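Local structure of GCN5-related N-acetyltransferase (Streptococcus suis, 3G3S) at residues A[50-61]-A[71-82]; A[181-189]-A[212-222]. The protein belongs to the GCN5-related N-acetyltransferase family and so probably transfers an acetyl group from acetyl-CoA to an amine, its substrate being unknown. All blocks are in the same frame, centred on the assembly; numbering follows the deposited sequence. Where two conformers were deposited one is given.

Contact 1 (A[50-61]-A[71-82]). With EDO (1,2-ethanediol), chain H; EDO (1,2-ethanediol), chain G.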
# COMPACT_ATOMS: atom_id res chain seq x y z
N GLN A 50 -10.91 17.28 -11.81
CA GLN A 50 -11.98 18.16 -12.27
C GLN A 50 -12.90 18.51 -11.10
O GLN A 50 -13.27 19.66 -10.92
CB GLN A 50 -12.78 17.49 -13.36
CG GLN A 50 -11.94 17.14 -14.59
CD GLN A 50 -12.75 16.47 -15.68
OE1 GLN A 50 -13.57 15.61 -15.41
NE2 GLN A 50 -12.51 16.87 -16.92
N SER A 51 -13.29 17.49 -10.33
CA SER A 51 -13.98 17.72 -9.07
C SER A 51 -13.02 17.19 -7.99
O SER A 51 -12.12 16.41 -8.30
CB SER A 51 -15.32 17.01 -9.02
OG SER A 51 -15.12 15.66 -8.81
N PHE A 52 -13.19 17.63 -6.75
CA PHE A 52 -12.28 17.31 -5.67
C PHE A 52 -12.93 17.06 -4.35
O PHE A 52 -14.06 17.51 -4.08
CB PHE A 52 -11.36 18.53 -5.39
CG PHE A 52 -10.44 18.90 -6.51
CD1 PHE A 52 -10.91 19.65 -7.59
CD2 PHE A 52 -9.10 18.55 -6.46
CE1 PHE A 52 -10.04 20.00 -8.63
CE2 PHE A 52 -8.25 18.89 -7.50
CZ PHE A 52 -8.72 19.62 -8.56
N PHE A 53 -12.18 16.36 -3.51
CA PHE A 53 -12.45 16.22 -2.10
C PHE A 53 -11.23 16.73 -1.36
O PHE A 53 -10.09 16.47 -1.75
CB PHE A 53 -12.67 14.78 -1.69
CG PHE A 53 -14.06 14.33 -1.94
CD1 PHE A 53 -14.46 13.92 -3.21
CD2 PHE A 53 -15.00 14.32 -0.91
CE1 PHE A 53 -15.76 13.52 -3.44
CE2 PHE A 53 -16.33 13.91 -1.15
CZ PHE A 53 -16.70 13.52 -2.39
N GLY A 54 -11.51 17.36 -0.23
CA GLY A 54 -10.50 17.85 0.69
C GLY A 54 -10.90 17.34 2.06
O GLY A 54 -11.86 17.83 2.64
N PHE A 55 -10.22 16.31 2.55
CA PHE A 55 -10.48 15.79 3.89
C PHE A 55 -9.50 16.43 4.83
O PHE A 55 -8.29 16.26 4.68
CB PHE A 55 -10.33 14.29 3.95
CG PHE A 55 -11.39 13.55 3.19
CD1 PHE A 55 -11.23 13.26 1.85
CD2 PHE A 55 -12.56 13.17 3.83
CE1 PHE A 55 -12.20 12.55 1.16
CE2 PHE A 55 -13.56 12.46 3.14
CZ PHE A 55 -13.38 12.16 1.82
N LEU A 56 -10.04 17.09 5.84
CA LEU A 56 -9.22 17.90 6.75
C LEU A 56 -9.07 17.32 8.15
O LEU A 56 -10.03 17.25 8.87
CB LEU A 56 -9.90 19.26 6.84
CG LEU A 56 -9.96 19.98 5.49
CD1 LEU A 56 -11.24 20.89 5.44
CD2 LEU A 56 -8.63 20.69 5.24
N ALA A 57 -7.85 16.96 8.55
CA ALA A 57 -7.62 16.31 9.85
C ALA A 57 -6.67 17.09 10.80
O ALA A 57 -5.88 17.98 10.39
CB ALA A 57 -7.12 14.90 9.61
N GLY A 58 -6.78 16.78 12.09
CA GLY A 58 -5.93 17.40 13.10
C GLY A 58 -6.46 18.75 13.57
O GLY A 58 -7.64 18.99 13.58
N GLN A 59 -5.56 19.61 14.04
CA GLN A 59 -5.95 20.92 14.46
C GLN A 59 -6.35 21.71 13.23
O GLN A 59 -5.75 21.54 12.16
CB GLN A 59 -4.78 21.62 15.18
CG GLN A 59 -4.40 20.95 16.49
CD GLN A 59 -5.53 20.96 17.55
OE1 GLN A 59 -6.28 21.93 17.68
NE2 GLN A 59 -5.64 19.86 18.30
N PRO A 60 -7.39 22.56 13.36
CA PRO A 60 -7.82 23.43 12.25
C PRO A 60 -6.69 24.36 11.92
O PRO A 60 -6.00 24.81 12.83
CB PRO A 60 -8.98 24.22 12.83
CG PRO A 60 -9.42 23.45 14.00
CD PRO A 60 -8.23 22.73 14.55
N HIS A 61 -6.49 24.57 10.63
CA HIS A 61 -5.41 25.39 10.11
C HIS A 61 -5.85 26.10 8.82
O HIS A 61 -6.14 25.46 7.83
CB HIS A 61 -4.19 24.52 9.81
CG HIS A 61 -2.94 25.32 9.77
ND1 HIS A 61 -2.67 26.21 8.76
CD2 HIS A 61 -1.92 25.43 10.65
CE1 HIS A 61 -1.52 26.81 9.00
NE2 HIS A 61 -1.04 26.35 10.14
N LYS A 71 -11.36 25.63 -6.23
CA LYS A 71 -11.54 24.29 -6.79
C LYS A 71 -12.98 23.84 -6.64
O LYS A 71 -13.67 24.23 -5.71
CB LYS A 71 -10.63 23.29 -6.09
CG LYS A 71 -9.17 23.54 -6.29
CD LYS A 71 -8.37 22.50 -5.53
CE LYS A 71 -6.94 22.56 -5.87
NZ LYS A 71 -6.33 23.88 -5.52
N ASN A 72 -13.42 23.00 -7.58
CA ASN A 72 -14.74 22.40 -7.50
C ASN A 72 -14.62 21.29 -6.46
O ASN A 72 -14.47 20.12 -6.80
CB ASN A 72 -15.10 21.86 -8.87
CG ASN A 72 -16.45 21.19 -8.89
OD1 ASN A 72 -17.31 21.49 -8.05
ND2 ASN A 72 -16.64 20.26 -9.86
N ILE A 73 -14.73 21.66 -5.18
CA ILE A 73 -14.35 20.78 -4.06
C ILE A 73 -15.37 20.59 -2.97
O ILE A 73 -16.14 21.51 -2.66
CB ILE A 73 -13.04 21.35 -3.38
CG1 ILE A 73 -12.41 20.37 -2.41
CG2 ILE A 73 -13.32 22.66 -2.66
CD1 ILE A 73 -10.94 20.56 -2.18
N ILE A 74 -15.43 19.35 -2.44
CA ILE A 74 -16.21 19.05 -1.24
C ILE A 74 -15.18 19.00 -0.07
O ILE A 74 -14.24 18.19 -0.10
CB ILE A 74 -17.06 17.72 -1.32
CG1 ILE A 74 -18.07 17.79 -2.49
CG2 ILE A 74 -17.76 17.44 0.04
CD1 ILE A 74 -18.85 16.45 -2.75
N LEU A 75 -15.34 19.92 0.89
CA LEU A 75 -14.51 19.98 2.09
C LEU A 75 -15.15 19.10 3.16
O LEU A 75 -16.34 19.27 3.48
CB LEU A 75 -14.46 21.39 2.67
CG LEU A 75 -13.95 22.48 1.75
CD1 LEU A 75 -13.90 23.79 2.52
CD2 LEU A 75 -12.59 22.10 1.25
N VAL A 76 -14.37 18.19 3.73
CA VAL A 76 -14.88 17.31 4.75
C VAL A 76 -14.08 17.47 6.05
O VAL A 76 -12.98 16.96 6.16
CB VAL A 76 -14.89 15.83 4.32
CG1 VAL A 76 -15.56 14.99 5.45
CG2 VAL A 76 -15.60 15.63 2.95
N PRO A 77 -14.64 18.18 7.04
CA PRO A 77 -13.96 18.37 8.31
C PRO A 77 -13.95 17.12 9.19
O PRO A 77 -15.00 16.49 9.37
CB PRO A 77 -14.80 19.42 9.00
CG PRO A 77 -16.13 19.32 8.44
CD PRO A 77 -15.96 18.84 7.03
N GLN A 78 -12.80 16.79 9.76
CA GLN A 78 -12.70 15.66 10.64
C GLN A 78 -13.52 15.90 11.88
O GLN A 78 -14.09 14.97 12.46
CB GLN A 78 -11.26 15.48 11.08
CG GLN A 78 -11.04 14.33 12.07
CD GLN A 78 -9.58 14.16 12.45
OE1 GLN A 78 -8.85 15.15 12.75
NE2 GLN A 78 -9.13 12.92 12.44
N ASN A 79 -13.56 17.16 12.30
CA ASN A 79 -14.20 17.53 13.56
C ASN A 79 -14.84 18.92 13.52
O ASN A 79 -14.70 19.67 12.58
CB ASN A 79 -13.18 17.40 14.70
CG ASN A 79 -11.94 18.23 14.46
OD1 ASN A 79 -12.05 19.41 14.32
ND2 ASN A 79 -10.77 17.61 14.39
N GLN A 80 -15.57 19.23 14.58
CA GLN A 80 -16.33 20.46 14.67
C GLN A 80 -15.42 21.68 14.73
O GLN A 80 -15.85 22.77 14.35
CB GLN A 80 -17.25 20.41 15.87
CG GLN A 80 -18.15 21.62 15.98
CD GLN A 80 -19.07 21.78 14.81
OE1 GLN A 80 -19.81 20.87 14.47
NE2 GLN A 80 -19.08 22.98 14.21
N ALA A 81 -14.18 21.50 15.19
CA ALA A 81 -13.22 22.62 15.28
C ALA A 81 -12.87 23.09 13.86
O ALA A 81 -12.73 24.30 13.58
CB ALA A 81 -11.98 22.20 16.04
N TRP A 82 -12.71 22.14 12.95
CA TRP A 82 -12.53 22.47 11.55
C TRP A 82 -13.78 23.16 10.97
O TRP A 82 -13.66 24.17 10.30
CB TRP A 82 -12.22 21.23 10.74
CG TRP A 82 -10.79 20.83 10.68
CD1 TRP A 82 -10.19 19.82 11.35
CD2 TRP A 82 -9.78 21.43 9.87
NE1 TRP A 82 -8.91 19.70 10.99
CE2 TRP A 82 -8.60 20.71 10.11
CE3 TRP A 82 -9.76 22.52 8.99
CZ2 TRP A 82 -7.39 21.00 9.45
CZ3 TRP A 82 -8.57 22.83 8.35
CH2 TRP A 82 -7.40 22.07 8.58
C1 EDO H . -17.43 17.46 11.55
O1 EDO H . -17.02 16.14 11.90
C2 EDO H . -18.26 18.00 12.69
O2 EDO H . -19.46 17.23 12.74
C1 EDO G . -14.19 11.01 12.37
O1 EDO G . -12.82 10.59 12.43
C2 EDO G . -14.50 11.64 11.03
O2 EDO G . -15.61 12.50 11.17
O HOH W 1 -11.95 22.64 -10.05
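F52 N donates to N72 O at 2.8 Å, and five more backbone bonds follow along the two strands. F52 O, G54 O and L56 O accept from I74 N, V76 N and Q78 N, while G54 N and L56 N are satisfied by I74 O and V76 O. The L56 N to V76 O bond is nearly straight, 176° at the hydrogen. Past the last backbone pair a side chain takes over: Q78 reaches out fully extended, and its OE1 accepts from G58 N at 2.7 Å. The amide end, NE2, is held by L12 O. Strands 52-58 and 73-77 are the parallel neighbours of a beta-alpha-beta unit with helix 62-68 between them. F53 and F55 turn their backbone groups the other way, to Y47 and A45 of strand 42-48. N79 caps the next helix, its OD1 taking W82 N at 3.1 Å. W82 is clamped between P60 CA, 3.5 Å above the centre of its six-membered ring, and L56 CB over the opposite face. At the far end K71 CD lies over the F52 ring face, and K71 NZ is bonded to I67 O. A water accepts from N72 N at 2.9 Å.

Contact 2 (A[181-189]-A[212-222]). With EDO (1,2-ethanediol), chain F.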
# COMPACT_ATOMS: atom_id res chain seq x y z
N TYR A 181 -8.42 2.36 -4.41
CA TYR A 181 -7.41 2.14 -3.37
C TYR A 181 -6.97 0.68 -3.51
O TYR A 181 -7.50 -0.03 -4.35
CB TYR A 181 -7.89 2.52 -1.98
CG TYR A 181 -9.02 1.68 -1.44
CD1 TYR A 181 -10.32 1.90 -1.88
CD2 TYR A 181 -8.79 0.69 -0.50
CE1 TYR A 181 -11.37 1.11 -1.39
CE2 TYR A 181 -9.84 -0.09 -0.01
CZ TYR A 181 -11.13 0.14 -0.46
OH TYR A 181 -12.18 -0.62 0.02
N SER A 182 -6.02 0.26 -2.70
CA SER A 182 -5.42 -1.06 -2.78
C SER A 182 -6.40 -2.21 -2.87
O SER A 182 -6.18 -3.15 -3.61
CB SER A 182 -4.51 -1.27 -1.55
OG SER A 182 -5.21 -1.00 -0.34
N ALA A 183 -7.51 -2.10 -2.16
CA ALA A 183 -8.48 -3.18 -2.09
C ALA A 183 -9.87 -2.83 -2.64
O ALA A 183 -10.83 -3.59 -2.44
CB ALA A 183 -8.58 -3.62 -0.64
N GLY A 184 -10.02 -1.71 -3.34
CA GLY A 184 -11.35 -1.39 -3.80
C GLY A 184 -11.44 -0.09 -4.55
O GLY A 184 -10.42 0.43 -4.98
N ILE A 185 -12.67 0.39 -4.71
CA ILE A 185 -12.97 1.66 -5.38
C ILE A 185 -14.05 2.44 -4.60
O ILE A 185 -14.75 1.90 -3.74
CB ILE A 185 -13.44 1.50 -6.85
CG1 ILE A 185 -14.77 0.71 -6.90
CG2 ILE A 185 -12.35 0.86 -7.70
CD1 ILE A 185 -15.51 0.75 -8.24
N GLU A 186 -14.15 3.73 -4.92
CA GLU A 186 -15.15 4.61 -4.37
C GLU A 186 -16.09 4.90 -5.52
O GLU A 186 -15.67 5.41 -6.56
CB GLU A 186 -14.52 5.90 -3.85
CG GLU A 186 -15.47 6.77 -3.08
CD GLU A 186 -15.79 6.21 -1.72
OE1 GLU A 186 -15.00 6.40 -0.76
OE2 GLU A 186 -16.86 5.61 -1.60
N ILE A 187 -17.37 4.55 -5.35
CA ILE A 187 -18.31 4.63 -6.43
C ILE A 187 -18.88 6.01 -6.69
O ILE A 187 -19.12 6.80 -5.79
CB ILE A 187 -19.50 3.62 -6.22
CG1 ILE A 187 -18.97 2.22 -6.27
CG2 ILE A 187 -20.62 3.86 -7.27
CD1 ILE A 187 -20.08 1.13 -6.15
N GLU A 188 -19.03 6.28 -7.98
CA GLU A 188 -19.66 7.47 -8.51
C GLU A 188 -20.75 6.93 -9.40
O GLU A 188 -20.45 6.12 -10.27
CB GLU A 188 -18.68 8.21 -9.38
CG GLU A 188 -19.25 9.34 -10.24
CD GLU A 188 -19.65 10.59 -9.45
OE1 GLU A 188 -19.32 10.73 -8.27
OE2 GLU A 188 -20.29 11.45 -10.07
N VAL A 189 -21.98 7.39 -9.19
CA VAL A 189 -23.10 7.04 -10.04
C VAL A 189 -23.70 8.34 -10.56
O VAL A 189 -23.89 9.31 -9.80
CB VAL A 189 -24.17 6.24 -9.28
CG1 VAL A 189 -25.28 5.88 -10.22
CG2 VAL A 189 -23.56 4.98 -8.66
N CYS A 212 -16.92 -5.65 -9.23
CA CYS A 212 -15.96 -5.47 -8.14
C CYS A 212 -15.78 -6.74 -7.34
O CYS A 212 -14.67 -7.22 -7.18
CB CYS A 212 -16.42 -4.37 -7.20
SG CYS A 212 -16.04 -2.74 -7.92
N LEU A 213 -16.89 -7.27 -6.86
CA LEU A 213 -16.88 -8.49 -6.08
C LEU A 213 -16.18 -9.62 -6.85
O LEU A 213 -15.36 -10.34 -6.30
CB LEU A 213 -18.29 -8.88 -5.68
CG LEU A 213 -19.07 -7.94 -4.75
CD1 LEU A 213 -20.39 -8.58 -4.44
CD2 LEU A 213 -18.36 -7.58 -3.43
N ASP A 214 -16.47 -9.72 -8.14
CA ASP A 214 -15.84 -10.71 -9.00
C ASP A 214 -14.32 -10.59 -9.03
O ASP A 214 -13.62 -11.58 -9.17
CB ASP A 214 -16.38 -10.56 -10.42
CG ASP A 214 -15.78 -11.56 -11.38
OD1 ASP A 214 -16.09 -12.77 -11.23
OD2 ASP A 214 -15.03 -11.13 -12.28
N ARG A 215 -13.80 -9.37 -8.91
CA ARG A 215 -12.35 -9.15 -8.92
C ARG A 215 -11.76 -9.05 -7.51
O ARG A 215 -10.59 -8.74 -7.35
CB ARG A 215 -12.03 -7.84 -9.67
CG ARG A 215 -12.36 -7.82 -11.13
CD ARG A 215 -12.52 -6.40 -11.60
NE ARG A 215 -12.60 -6.24 -13.06
CZ ARG A 215 -13.65 -6.55 -13.83
NH1 ARG A 215 -14.75 -7.11 -13.33
NH2 ARG A 215 -13.58 -6.32 -15.14
N GLY A 216 -12.56 -9.29 -6.48
CA GLY A 216 -12.09 -9.16 -5.10
C GLY A 216 -11.92 -7.74 -4.59
O GLY A 216 -11.26 -7.52 -3.58
N LEU A 217 -12.54 -6.78 -5.25
CA LEU A 217 -12.47 -5.38 -4.86
C LEU A 217 -13.68 -5.02 -4.01
O LEU A 217 -14.77 -5.54 -4.25
CB LEU A 217 -12.46 -4.49 -6.11
CG LEU A 217 -11.32 -4.77 -7.08
CD1 LEU A 217 -11.50 -3.99 -8.34
CD2 LEU A 217 -9.99 -4.47 -6.42
N TYR A 218 -13.50 -4.18 -3.00
CA TYR A 218 -14.64 -3.69 -2.23
C TYR A 218 -15.21 -2.47 -2.92
O TYR A 218 -14.45 -1.51 -3.20
CB TYR A 218 -14.28 -3.33 -0.79
CG TYR A 218 -15.46 -2.74 -0.07
CD1 TYR A 218 -16.53 -3.53 0.28
CD2 TYR A 218 -15.54 -1.37 0.22
CE1 TYR A 218 -17.65 -3.01 0.91
CE2 TYR A 218 -16.66 -0.84 0.87
CZ TYR A 218 -17.71 -1.69 1.21
OH TYR A 218 -18.83 -1.20 1.84
N PRO A 219 -16.51 -2.49 -3.29
CA PRO A 219 -17.16 -1.34 -3.89
C PRO A 219 -17.73 -0.42 -2.81
O PRO A 219 -18.76 -0.70 -2.21
CB PRO A 219 -18.27 -1.97 -4.73
CG PRO A 219 -18.60 -3.24 -4.00
CD PRO A 219 -17.42 -3.66 -3.22
N SER A 220 -17.03 0.68 -2.55
CA SER A 220 -17.49 1.62 -1.51
C SER A 220 -18.54 2.61 -1.97
O SER A 220 -18.49 3.09 -3.12
CB SER A 220 -16.30 2.46 -1.01
OG SER A 220 -16.72 3.45 -0.11
N TRP A 221 -19.44 2.97 -1.07
CA TRP A 221 -20.45 4.01 -1.33
C TRP A 221 -20.41 5.08 -0.24
O TRP A 221 -20.44 4.77 0.96
CB TRP A 221 -21.84 3.40 -1.37
CG TRP A 221 -22.90 4.25 -2.00
CD1 TRP A 221 -23.50 5.35 -1.47
CD2 TRP A 221 -23.54 4.01 -3.24
NE1 TRP A 221 -24.46 5.83 -2.32
CE2 TRP A 221 -24.51 5.03 -3.42
CE3 TRP A 221 -23.38 3.05 -4.24
CZ2 TRP A 221 -25.30 5.13 -4.56
CZ3 TRP A 221 -24.18 3.14 -5.39
CH2 TRP A 221 -25.13 4.17 -5.53
N ASP A 222 -20.34 6.34 -0.65
CA ASP A 222 -20.39 7.45 0.27
C ASP A 222 -21.43 8.38 -0.37
O ASP A 222 -21.21 8.95 -1.43
CB ASP A 222 -19.02 8.09 0.42
CG ASP A 222 -18.91 8.94 1.64
OD1 ASP A 222 -18.98 8.43 2.77
OD2 ASP A 222 -18.62 10.16 1.45
C1 EDO F . -17.42 10.29 -5.07
O1 EDO F . -18.78 10.46 -5.51
C2 EDO F . -17.35 10.13 -3.55
O2 EDO F . -18.61 9.66 -3.04
O HOH W 2 -11.17 -5.74 -0.93
O HOH W 3 -19.13 6.74 -3.16
O HOH W 4 -15.82 5.69 1.58
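E186 and S220 meet because both side chains leave with their first branch anti to the backbone N (chi1 -171° and 175°). The glutamate chain then bends at chi2 (73°), which swings its carboxylate across to the serine. S220 OG donates to E186 OE2 at 2.6 Å, meeting it from above the carboxylate plane. A water lies 2.6 Å from E186 OE1 and 2.9 Å from S220 OG, between the two side chains. T19 is a further partner of OE1, and K104 NZ of S220 OG. A second water accepts from D222 N and lies 3.0 Å from E186 OE2.

Around this pair the backbones run parallel. A183 O takes Y218 N at 2.8 Å, Y218 O takes I185 N, I185 O takes S220 N, and S220 O takes I187 N at 2.9 Å. They join strands 184-191 and 218-223 of a beta-alpha-beta unit whose helix, 200-214, ends in a Schellman motif at G216. This is consistent with the GNAT core, where two such strands splay apart and acetyl-CoA usually binds in the gap. Here the backbone bonds stop at I187 N to S220 O. On the helix side I185 CD1 touches C212 SG at 3.5 Å, and I187 CD1 lies beside P219 CB. Further along, V189 CG2 reaches W221 CH2 at 3.6 Å, the two side chains crossing at about a right angle. Y181 OH sits at the edge of the Y218 ring, while Y218 OH is bonded to T106.

E186 is buried. The hydroxyls of S220 and T19 and ordered water give its carboxylate oxygens partners and fix its rotation.

From the N terminus, the chain first makes contact 1. Strand 52-58 leads into helix 62-68, and strand 73-77 returns alongside, closing a short loop. Helix 80-90 starts at the end of contact 1; contact 2 opens where strand 170-181 ends. There strand 184-191 leads through helix 200-214 to strand 218-223, closing a longer loop. The two loops are in series and neither nest nor cross. Both belong to one mixed sheet, on opposite sides of the chain's centre, with centres 23 Å apart. Strands 239-248 and 94-102 lie between strands 73-77 and 218-223 and join the two beta-alpha-beta units.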